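Local coordinates for protein Nrps/pks (Streptomyces albus, PDB 4OPF) that is a ketosynthase domain of the acyltransferase-less oxazolomycin synthase and probably handles the growing acyl chain, perhaps without extending it, at residues 79-84 with 136-141; 86-91 with 227-232. All coordinates share one frame; numbering follows the deposited sequence.

In the fold
From the N terminus, strand 9-17 enters the main sheet, and helix 79-95 then supplies one half of both contacts: residues 79-84 for contact 1 and 86-91 for contact 2. After strand 107-112 and an unmodelled piece, residues 136-141 close the first loop at the start of helix 138-147. The second closes at 227-232 in strand 226-234, after strand 181-188 has joined the sheet. The two loops therefore cross rather than nest. Contact 1 ties helix 79-95 to a neighbouring helix, and contact 2 lays it on the sheet. Leu83 CD2 lies 3.7 Å from Val227 CG1, and Leu84 also touches Val227 and Val229, so the contacts are continuous.

Contact 1. Residues 79-84 with 136-141; sequences PQALLL and QNYLAA
Leu139 reaches from the first turn of helix 138-147 to the side of helix 79-95 and meets Gln80, Ala81 and Leu84 there. Its CB comes first, lying 4.2 Å from Leu84 CD1. At CG the chain forks; chi1 of -70° sets CG beside the backbone N, anti to the carbonyl carbon, and with chi2 at 175° CD2 is the branch that faces helix 79-95. That methyl does most of the touching: CD2 is 3.8 Å from the backbone N of Ala81, 3.9 Å from Gln80 CB and 4.1 Å from Ala81 CB. Leu84 crosses Leu139 at about a right angle, and Leu84 CD1 touches Leu139 CD2 and lies 3.8 Å from Leu139 O.

Beside this pair, Ala81 CB meets the edge of the Tyr138 ring, near its plane, 4.3 Å from CD1. The phenol end is fixed separately: OH is hydrogen-bonded to Asp78 and to the backbone N of Arg116. Gln80 gives only its aliphatic root to Leu139; its extended chain carries the amide to Arg114 O and Leu189 N. One water donates to Leu139 O at 2.8 Å and more weakly to Ala81 O, bridging the two helix backbones.

Beneath, Leu84 and Leu139 both rest on Val111 of strand 107-112, so the helices share one layer against the sheet of this thiolase-type fold.

Direct contact between the segments is thus by van der Waals packing: small Ala81 admits a leucine methyl close to the backbone, while the polar ends of Gln80 and Tyr138 find partners in adjoining parts of the chain and the water supplies the polar link.

Contact 2. Residues 86-91 with 227-232; sequences EETLFA and VGVLLL
Glu87 meets Val227 and Val229 through its methylenes, while its flat carboxylate is held by Ser15 OG at OE1 and a salt bridge to Arg17 at OE2. The Phe90 ring, which makes no contact with 227-232, has Glu86 O over one face, 3.3 Å above the plane and offset toward the rim, and forms a cation-pi contact with Arg423. Glu87 CG, set beside the backbone N (chi1 -70°), lies 3.7 Å from Val227 CG1; its CB lies 3.7 Å from Val229 CG2.

Helix 79-95 here packs on an inner strand of the thiolase-type sheet, 226-234, between 9-17 and 181-188; the axes of the short segments approach to 7.8 Å, at 38° between their directions. Val229 points between helical turns. CG1, anti to the backbone N, comes 3.9 Å from Ala91 CB, and both its methyls approach Thr88 OG1, which is hydrogen-bonded to Leu84 O one turn back. With both methyls of Val229 gone, an alanine here is likely to leave a gap between Glu87 CB, Thr88 and Ala91. Ala91 CB also rests 3.9 Å from Val229 O, where the strand backbone meets the helix directly.

Contact 1. Residues 79-84 with 136-141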
ATOM      1  N   PRO A  79      16.606  -8.186 -12.415  1.00 30.98           N
ATOM      2  CA  PRO A  79      16.469  -7.463 -13.683  1.00 30.95           C
ATOM      3  C   PRO A  79      15.186  -6.674 -13.851  1.00 28.27           C
ATOM      4  O   PRO A  79      15.163  -5.741 -14.656  1.00 27.52           O
ATOM      5  CB  PRO A  79      16.588  -8.559 -14.767  1.00 33.94           C
ATOM      6  CG  PRO A  79      16.649  -9.870 -14.041  1.00 36.31           C
ATOM      7  CD  PRO A  79      17.034  -9.595 -12.607  1.00 34.95           C
ATOM      8  N   GLN A  80      14.138  -7.019 -13.101  1.00 26.07           N
ATOM      9  CA  GLN A  80      12.922  -6.208 -13.093  1.00 25.44           C
ATOM     10  C   GLN A  80      13.235  -4.804 -12.602  1.00 25.43           C
ATOM     11  O   GLN A  80      12.622  -3.847 -13.060  1.00 25.02           O
ATOM     12  CB  GLN A  80      11.845  -6.853 -12.218  1.00 26.24           C
ATOM     13  CG  GLN A  80      11.415  -8.251 -12.661  1.00 28.23           C
ATOM     14  CD  GLN A  80      10.323  -8.843 -11.771  1.00 30.80           C
ATOM     15  OE1 GLN A  80       9.272  -9.205 -12.266  1.00 29.44           O
ATOM     16  NE2 GLN A  80      10.582  -8.963 -10.446  1.00 28.72           N
ATOM     17  N   ALA A  81      14.202  -4.664 -11.685  1.00 26.18           N
ATOM     18  CA  ALA A  81      14.521  -3.369 -11.158  1.00 25.43           C
ATOM     19  C   ALA A  81      15.228  -2.530 -12.232  1.00 26.63           C
ATOM     20  O   ALA A  81      14.945  -1.330 -12.392  1.00 26.89           O
ATOM     21  CB  ALA A  81      15.366  -3.489  -9.896  1.00 26.86           C
ATOM     22  N   LEU A  82      16.132  -3.137 -12.972  1.00 25.82           N
ATOM     23  CA  LEU A  82      16.841  -2.432 -14.028  1.00 26.94           C
ATOM     24  C   LEU A  82      15.887  -1.996 -15.136  1.00 27.14           C
ATOM     25  O   LEU A  82      15.998  -0.903 -15.652  1.00 26.74           O
ATOM     26  CB  LEU A  82      17.910  -3.306 -14.624  1.00 28.54           C
ATOM     27  CG  LEU A  82      18.953  -3.767 -13.605  1.00 32.73           C
ATOM     28  CD1 LEU A  82      19.918  -4.785 -14.171  1.00 35.61           C
ATOM     29  CD2 LEU A  82      19.748  -2.556 -13.198  1.00 33.07           C
ATOM     30  N   LEU A  83      14.938  -2.852 -15.490  1.00 25.56           N
ATOM     31  CA  LEU A  83      13.964  -2.507 -16.480  1.00 25.61           C
ATOM     32  C   LEU A  83      13.072  -1.356 -16.038  1.00 24.71           C
ATOM     33  O   LEU A  83      12.727  -0.510 -16.843  1.00 24.41           O
ATOM     34  CB  LEU A  83      13.107  -3.730 -16.748  1.00 27.96           C
ATOM     35  CG  LEU A  83      12.051  -3.674 -17.824  1.00 29.58           C
ATOM     36  CD1 LEU A  83      12.646  -3.285 -19.132  1.00 30.92           C
ATOM     37  CD2 LEU A  83      11.351  -5.031 -17.945  1.00 31.16           C
ATOM     38  N   LEU A  84      12.647  -1.358 -14.783  1.00 23.91           N
ATOM     39  CA  LEU A  84      11.860  -0.254 -14.238  1.00 24.06           C
ATOM     40  C   LEU A  84      12.617   1.070 -14.268  1.00 24.63           C
ATOM     41  O   LEU A  84      12.022   2.126 -14.485  1.00 24.38           O
ATOM     42  CB  LEU A  84      11.472  -0.515 -12.797  1.00 24.52           C
ATOM     43  CG  LEU A  84      10.226  -1.336 -12.632  1.00 27.87           C
ATOM     44  CD1 LEU A  84      10.058  -1.557 -11.132  1.00 27.94           C
ATOM     45  CD2 LEU A  84       8.975  -0.629 -13.182  1.00 28.39           C
ATOM     46  N   GLN A 136      12.692  -6.331  -0.359  1.00 74.33           N
ATOM     47  CA  GLN A 136      11.255  -6.553  -0.711  1.00 69.57           C
ATOM     48  C   GLN A 136      10.524  -5.314  -1.190  1.00 56.79           C
ATOM     49  O   GLN A 136       9.452  -5.414  -1.848  1.00 54.54           O
ATOM     50  CB  GLN A 136      10.462  -7.204   0.425  1.00 75.96           C
ATOM     51  CG  GLN A 136      10.839  -8.663   0.666  1.00 87.74           C
ATOM     52  CD  GLN A 136      12.286  -8.968   0.296  1.00 90.96           C
ATOM     53  OE1 GLN A 136      12.588  -9.277  -0.867  1.00 94.43           O
ATOM     54  NE2 GLN A 136      13.193  -8.853   1.271  1.00 92.14           N
ATOM     55  N   ASN A 137      11.073  -4.147  -0.850  1.00 43.89           N
ATOM     56  CA  ASN A 137      10.528  -2.898  -1.348  1.00 39.28           C
ATOM     57  C   ASN A 137      11.431  -2.365  -2.428  1.00 32.04           C
ATOM     58  O   ASN A 137      11.138  -1.266  -2.923  1.00 26.66           O
ATOM     59  CB  ASN A 137      10.412  -1.890  -0.183  1.00 40.51           C
ATOM     60  CG  ASN A 137       9.300  -0.891  -0.380  1.00 44.36           C
ATOM     61  OD1 ASN A 137       8.104  -1.267  -0.587  1.00 44.70           O
ATOM     62  ND2 ASN A 137       9.658   0.422  -0.256  1.00 46.69           N
ATOM     63  N   TYR A 138      12.514  -3.120  -2.780  1.00 28.74           N
ATOM     64  CA  TYR A 138      13.588  -2.594  -3.635  1.00 29.54           C
ATOM     65  C   TYR A 138      13.053  -2.124  -4.998  1.00 27.29           C
ATOM     66  O   TYR A 138      13.579  -1.190  -5.562  1.00 26.36           O
ATOM     67  CB  TYR A 138      14.751  -3.605  -3.828  1.00 33.71           C
ATOM     68  CG  TYR A 138      14.312  -4.852  -4.585  1.00 36.58           C
ATOM     69  CD1 TYR A 138      14.263  -4.874  -5.972  1.00 35.24           C
ATOM     70  CD2 TYR A 138      13.941  -5.994  -3.914  1.00 39.35           C
ATOM     71  CE1 TYR A 138      13.876  -6.013  -6.660  1.00 36.45           C
ATOM     72  CE2 TYR A 138      13.515  -7.132  -4.599  1.00 41.95           C
ATOM     73  CZ  TYR A 138      13.467  -7.123  -5.975  1.00 39.43           C
ATOM     74  OH  TYR A 138      13.062  -8.256  -6.656  1.00 39.37           O
ATOM     75  N   LEU A 139      11.985  -2.742  -5.531  1.00 24.36           N
ATOM     76  CA  LEU A 139      11.491  -2.340  -6.828  1.00 24.48           C
ATOM     77  C   LEU A 139      11.082  -0.856  -6.823  1.00 24.74           C
ATOM     78  O   LEU A 139      11.348  -0.161  -7.829  1.00 24.88           O
ATOM     79  CB  LEU A 139      10.299  -3.208  -7.313  1.00 25.40           C
ATOM     80  CG  LEU A 139      10.651  -4.653  -7.689  1.00 27.52           C
ATOM     81  CD1 LEU A 139       9.371  -5.357  -8.012  1.00 28.98           C
ATOM     82  CD2 LEU A 139      11.551  -4.717  -8.918  1.00 28.74           C
ATOM     83  N   ALA A 140      10.406  -0.413  -5.751  1.00 21.63           N
ATOM     84  CA  ALA A 140      10.044   0.992  -5.601  1.00 21.60           C
ATOM     85  C   ALA A 140      11.256   1.810  -5.097  1.00 21.79           C
ATOM     86  O   ALA A 140      11.555   2.903  -5.603  1.00 20.94           O
ATOM     87  CB  ALA A 140       8.862   1.133  -4.655  1.00 21.55           C
ATOM     88  N   ALA A 141      11.960   1.296  -4.116  1.00 23.05           N
ATOM     89  CA  ALA A 141      13.063   2.055  -3.446  1.00 25.16           C
ATOM     90  C   ALA A 141      14.196   2.371  -4.402  1.00 25.23           C
ATOM     91  O   ALA A 141      14.775   3.448  -4.288  1.00 24.49           O
ATOM     92  CB  ALA A 141      13.649   1.308  -2.234  1.00 26.46           C
TER
HETATM   93  O   HOH W   1      13.631  -0.668  -9.404  1.00 38.72           O

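Contact 2. Residues 86-91 with 227-232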
ATOM      1  N   GLU A  86      14.863   2.049 -16.496  1.00 25.99           N
ATOM      2  CA  GLU A  86      14.774   2.505 -17.895  1.00 28.62           C
ATOM      3  C   GLU A  86      13.404   3.030 -18.194  1.00 26.34           C
ATOM      4  O   GLU A  86      13.264   4.109 -18.761  1.00 26.13           O
ATOM      5  CB  GLU A  86      15.024   1.405 -18.938  1.00 30.80           C
ATOM      6  CG  GLU A  86      16.415   0.972 -19.113  1.00 36.88           C
ATOM      7  CD  GLU A  86      16.638   0.051 -20.330  1.00 39.06           C
ATOM      8  OE1 GLU A  86      15.685  -0.298 -21.094  1.00 40.97           O
ATOM      9  OE2 GLU A  86      17.818  -0.346 -20.513  1.00 43.37           O
ATOM     10  N   GLU A  87      12.402   2.237 -17.904  1.00 25.43           N
ATOM     11  CA  GLU A  87      11.055   2.659 -18.289  1.00 27.14           C
ATOM     12  C   GLU A  87      10.574   3.874 -17.524  1.00 25.37           C
ATOM     13  O   GLU A  87       9.785   4.639 -18.045  1.00 25.14           O
ATOM     14  CB  GLU A  87      10.060   1.551 -18.128  1.00 28.60           C
ATOM     15  CG  GLU A  87      10.269   0.467 -19.145  1.00 34.12           C
ATOM     16  CD  GLU A  87      10.063   0.962 -20.589  1.00 36.64           C
ATOM     17  OE1 GLU A  87       9.167   1.816 -20.899  1.00 39.61           O
ATOM     18  OE2 GLU A  87      10.832   0.482 -21.414  1.00 38.48           O
ATOM     19  N   THR A  88      10.995   4.040 -16.270  1.00 24.06           N
ATOM     20  CA  THR A  88      10.628   5.250 -15.526  1.00 22.52           C
ATOM     21  C   THR A  88      11.311   6.443 -16.191  1.00 22.82           C
ATOM     22  O   THR A  88      10.656   7.465 -16.395  1.00 22.55           O
ATOM     23  CB  THR A  88      10.976   5.128 -14.050  1.00 23.15           C
ATOM     24  OG1 THR A  88      10.268   4.003 -13.499  1.00 21.45           O
ATOM     25  CG2 THR A  88      10.664   6.428 -13.305  1.00 23.15           C
ATOM     26  N   LEU A  89      12.597   6.326 -16.528  1.00 22.38           N
ATOM     27  CA  LEU A  89      13.254   7.368 -17.278  1.00 24.01           C
ATOM     28  C   LEU A  89      12.474   7.704 -18.557  1.00 24.84           C
ATOM     29  O   LEU A  89      12.278   8.882 -18.856  1.00 24.02           O
ATOM     30  CB  LEU A  89      14.678   7.007 -17.617  1.00 26.12           C
ATOM     31  CG  LEU A  89      15.418   8.009 -18.494  1.00 28.00           C
ATOM     32  CD1 LEU A  89      15.565   9.386 -17.832  1.00 30.08           C
ATOM     33  CD2 LEU A  89      16.748   7.423 -18.839  1.00 28.29           C
ATOM     34  N   PHE A  90      12.028   6.690 -19.288  1.00 23.99           N
ATOM     35  CA  PHE A  90      11.312   6.939 -20.510  1.00 25.58           C
ATOM     36  C   PHE A  90       9.944   7.573 -20.272  1.00 25.27           C
ATOM     37  O   PHE A  90       9.462   8.354 -21.103  1.00 25.35           O
ATOM     38  CB  PHE A  90      11.164   5.661 -21.356  1.00 27.81           C
ATOM     39  CG  PHE A  90      12.470   5.033 -21.809  1.00 29.46           C
ATOM     40  CD1 PHE A  90      13.645   5.735 -21.870  1.00 31.60           C
ATOM     41  CD2 PHE A  90      12.496   3.697 -22.144  1.00 31.40           C
ATOM     42  CE1 PHE A  90      14.837   5.125 -22.264  1.00 33.81           C
ATOM     43  CE2 PHE A  90      13.688   3.075 -22.552  1.00 33.65           C
ATOM     44  CZ  PHE A  90      14.850   3.793 -22.613  1.00 33.22           C
ATOM     45  N   ALA A  91       9.289   7.266 -19.167  1.00 24.16           N
ATOM     46  CA  ALA A  91       8.026   7.935 -18.867  1.00 23.84           C
ATOM     47  C   ALA A  91       8.236   9.401 -18.560  1.00 24.80           C
ATOM     48  O   ALA A  91       7.440  10.242 -18.962  1.00 24.43           O
ATOM     49  CB  ALA A  91       7.314   7.256 -17.723  1.00 23.89           C
ATOM     50  N   VAL A 227       6.182  -4.452 -18.824  1.00 26.72           N
ATOM     51  CA  VAL A 227       6.411  -3.316 -17.935  1.00 25.17           C
ATOM     52  C   VAL A 227       5.701  -2.080 -18.470  1.00 25.83           C
ATOM     53  O   VAL A 227       5.646  -1.812 -19.680  1.00 25.33           O
ATOM     54  CB  VAL A 227       7.935  -3.056 -17.739  1.00 24.94           C
ATOM     55  CG1 VAL A 227       8.615  -2.804 -19.059  1.00 26.81           C
ATOM     56  CG2 VAL A 227       8.241  -1.898 -16.778  1.00 24.07           C
ATOM     57  N   GLY A 228       5.160  -1.319 -17.538  1.00 23.71           N
ATOM     58  CA  GLY A 228       4.509  -0.056 -17.852  1.00 22.66           C
ATOM     59  C   GLY A 228       4.695   0.906 -16.714  1.00 20.68           C
ATOM     60  O   GLY A 228       4.691   0.507 -15.535  1.00 20.53           O
ATOM     61  N   VAL A 229       4.898   2.166 -17.051  1.00 20.65           N
ATOM     62  CA  VAL A 229       5.027   3.222 -16.055  1.00 21.11           C
ATOM     63  C   VAL A 229       4.191   4.420 -16.444  1.00 23.17           C
ATOM     64  O   VAL A 229       4.227   4.848 -17.615  1.00 23.44           O
ATOM     65  CB  VAL A 229       6.497   3.666 -15.917  1.00 21.49           C
ATOM     66  CG1 VAL A 229       6.630   4.679 -14.825  1.00 21.60           C
ATOM     67  CG2 VAL A 229       7.403   2.448 -15.656  1.00 22.05           C
ATOM     68  N   LEU A 230       3.422   4.936 -15.480  1.00 22.13           N
ATOM     69  CA  LEU A 230       2.634   6.201 -15.624  1.00 23.15           C
ATOM     70  C   LEU A 230       3.173   7.252 -14.682  1.00 24.62           C
ATOM     71  O   LEU A 230       3.565   6.922 -13.545  1.00 24.10           O
ATOM     72  CB  LEU A 230       1.191   5.982 -15.219  1.00 23.87           C
ATOM     73  CG  LEU A 230       0.521   4.805 -15.880  1.00 28.12           C
ATOM     74  CD1 LEU A 230      -0.861   4.678 -15.313  1.00 31.24           C
ATOM     75  CD2 LEU A 230       0.488   4.977 -17.400  1.00 29.08           C
ATOM     76  N   LEU A 231       3.214   8.495 -15.141  1.00 23.78           N
ATOM     77  CA  LEU A 231       3.408   9.616 -14.248  1.00 24.35           C
ATOM     78  C   LEU A 231       2.052  10.321 -14.116  1.00 24.48           C
ATOM     79  O   LEU A 231       1.442  10.690 -15.127  1.00 24.76           O
ATOM     80  CB  LEU A 231       4.517  10.552 -14.746  1.00 26.11           C
ATOM     81  CG  LEU A 231       4.780  11.819 -13.886  1.00 27.91           C
ATOM     82  CD1 LEU A 231       5.378  11.523 -12.535  1.00 28.04           C
ATOM     83  CD2 LEU A 231       5.711  12.797 -14.573  1.00 29.00           C
ATOM     84  N   LEU A 232       1.628  10.542 -12.877  1.00 22.40           N
ATOM     85  CA  LEU A 232       0.345  11.129 -12.527  1.00 23.04           C
ATOM     86  C   LEU A 232       0.458  12.399 -11.723  1.00 23.88           C
ATOM     87  O   LEU A 232       1.318  12.520 -10.847  1.00 22.58           O
ATOM     88  CB  LEU A 232      -0.422  10.159 -11.684  1.00 22.73           C
ATOM     89  CG  LEU A 232      -0.570   8.738 -12.195  1.00 24.86           C
ATOM     90  CD1 LEU A 232      -1.371   7.894 -11.227  1.00 26.20           C
ATOM     91  CD2 LEU A 232      -1.243   8.684 -13.549  1.00 27.19           C
TER